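Local structure of plexin-A4 (Homo sapiens, 4E74) at residues N96-H100 with Y101-D105. The protein probably binds Rho-family GTPases through this cytoplasmic domain of a plexin receptor, a protein class that relays semaphorin signals across the membrane. Residues are numbered along the deposited sequence; the frame is centred on the assembly and turned at random.
Sequences NTLAH and YQVPD
His100 CD2 stands over the centre of the Tyr101 ring, 3.9 Å above its plane; with the ring planes 79° apart, this is a T-shaped pair, imidazole edge to phenol face. The imidazole gets there because its CG lies anti to the backbone N (chi1 171°), and His100 NE2 is tied to Thr85. At the far end of the phenol, Asn96 ND2 makes a weak bond to Tyr101 OH (3.1 Å), the amide turned almost perpendicular to the ring. Stronger partners fix both groups: Asn96 OD1 pairs with Thr86, and Tyr101 OH with Asp83. Apolar contact continues where Leu98 CD2 meets Val103 CG2 at 3.8 Å, and both residues are buried against Leu16 of strand 13-18. The solvent side is looser: Ala99 and Gln102 are exposed, and the Gln102 side chain merely brushes Ala99 O with its CG at 3.7 Å. Hydrogen bonds mark the two ends of the turn. Thr97 OG1 accepts from His100 N at 3.0 Å, an N-cap; at the other end Val103 N reaches Leu98 O (3.1 Å) almost straight, and Gln102 N bonds Ala99 O. With Gln102 at positive phi, this is a Schellman motif closing a one-turn helix before strand 108-113 of the ubiquitin-like fold.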
loop_
_atom_site.group_PDB
_atom_site.type_symbol
_atom_site.label_atom_id
_atom_site.label_comp_id
_atom_site.label_asym_id
_atom_site.label_seq_id
_atom_site.Cartn_x
_atom_site.Cartn_y
_atom_site.Cartn_z
ATOM N N ASN A 96 18.309 -7.742 -10.641
ATOM C CA ASN A 96 18.866 -8.718 -9.738
ATOM C C ASN A 96 17.730 -9.417 -8.926
ATOM O O ASN A 96 16.773 -8.758 -8.544
ATOM C CB ASN A 96 19.819 -8.049 -8.736
ATOM C CG ASN A 96 21.106 -7.494 -9.347
ATOM O OD1 ASN A 96 21.492 -7.728 -10.527
ATOM N ND2 ASN A 96 21.780 -6.699 -8.540
ATOM N N THR A 97 17.900 -10.708 -8.650
ATOM C CA THR A 97 16.974 -11.548 -7.904
ATOM C C THR A 97 17.743 -12.239 -6.775
ATOM O O THR A 97 19.005 -12.144 -6.698
ATOM C CB THR A 97 16.407 -12.667 -8.814
ATOM O OG1 THR A 97 17.515 -13.516 -9.206
ATOM C CG2 THR A 97 15.699 -12.073 -10.036
ATOM N N LEU A 98 17.080 -12.957 -5.883
ATOM C CA LEU A 98 17.780 -13.695 -4.856
ATOM C C LEU A 98 18.651 -14.805 -5.487
ATOM O O LEU A 98 19.703 -15.159 -4.949
ATOM C CB LEU A 98 16.845 -14.282 -3.799
ATOM C CG LEU A 98 16.150 -13.250 -2.881
ATOM C CD1 LEU A 98 15.015 -13.886 -2.117
ATOM C CD2 LEU A 98 17.126 -12.577 -1.928
ATOM N N ALA A 99 18.164 -15.398 -6.590
ATOM C CA ALA A 99 18.950 -16.440 -7.296
ATOM C C ALA A 99 20.236 -15.847 -7.835
ATOM O O ALA A 99 21.285 -16.505 -7.786
ATOM C CB ALA A 99 18.125 -17.085 -8.415
ATOM N N HIS A 100 20.163 -14.628 -8.354
ATOM C CA HIS A 100 21.371 -13.894 -8.800
ATOM C C HIS A 100 22.428 -13.810 -7.732
ATOM O O HIS A 100 23.655 -14.028 -7.992
ATOM C CB HIS A 100 20.959 -12.512 -9.258
ATOM C CG HIS A 100 22.109 -11.588 -9.542
ATOM N ND1 HIS A 100 22.788 -11.604 -10.733
ATOM C CD2 HIS A 100 22.694 -10.599 -8.759
ATOM C CE1 HIS A 100 23.763 -10.648 -10.692
ATOM N NE2 HIS A 100 23.712 -10.040 -9.494
ATOM N N TYR A 101 22.007 -13.510 -6.517
ATOM C CA TYR A 101 22.931 -13.387 -5.383
ATOM C C TYR A 101 23.253 -14.695 -4.649
ATOM O O TYR A 101 24.059 -14.719 -3.726
ATOM C CB TYR A 101 22.383 -12.369 -4.373
ATOM C CG TYR A 101 22.396 -10.896 -4.775
ATOM C CD1 TYR A 101 23.599 -10.159 -4.818
ATOM C CD2 TYR A 101 21.219 -10.198 -4.986
ATOM C CE1 TYR A 101 23.583 -8.813 -5.116
ATOM C CE2 TYR A 101 21.177 -8.851 -5.287
ATOM C CZ TYR A 101 22.376 -8.131 -5.315
ATOM O OH TYR A 101 22.393 -6.787 -5.546
ATOM N N GLN A 102 22.600 -15.798 -5.070
ATOM C CA GLN A 102 22.800 -17.108 -4.499
ATOM C C GLN A 102 22.497 -17.136 -3.007
ATOM O O GLN A 102 23.181 -17.762 -2.186
ATOM C CB GLN A 102 24.216 -17.644 -4.841
ATOM C CG GLN A 102 24.425 -17.806 -6.325
ATOM C CD GLN A 102 25.790 -18.411 -6.638
ATOM O OE1 GLN A 102 26.799 -17.868 -6.247
ATOM N NE2 GLN A 102 25.811 -19.554 -7.338
ATOM N N VAL A 103 21.358 -16.501 -2.642
ATOM C CA VAL A 103 20.938 -16.475 -1.256
ATOM C C VAL A 103 20.290 -17.814 -0.872
ATOM O O VAL A 103 19.336 -18.202 -1.500
ATOM C CB VAL A 103 19.949 -15.312 -0.997
ATOM C CG1 VAL A 103 19.474 -15.354 0.435
ATOM C CG2 VAL A 103 20.637 -13.968 -1.317
ATOM N N PRO A 104 20.843 -18.523 0.136
ATOM C CA PRO A 104 20.296 -19.812 0.554
ATOM C C PRO A 104 18.952 -19.718 1.227
ATOM O O PRO A 104 18.643 -18.688 1.855
ATOM C CB PRO A 104 21.304 -20.320 1.583
ATOM C CG PRO A 104 22.563 -19.588 1.339
ATOM C CD PRO A 104 22.163 -18.253 0.748
ATOM N N ASP A 105 18.158 -20.793 1.136
ATOM C CA ASP A 105 16.909 -20.847 1.866
ATOM C C ASP A 105 17.190 -20.697 3.355
ATOM O O ASP A 105 18.206 -21.225 3.881
ATOM C CB ASP A 105 16.190 -22.188 1.595
ATOM C CG ASP A 105 14.893 -22.351 2.418
ATOM O OD1 ASP A 105 13.877 -21.792 2.045
ATOM O OD2 ASP A 105 14.905 -23.060 3.459
#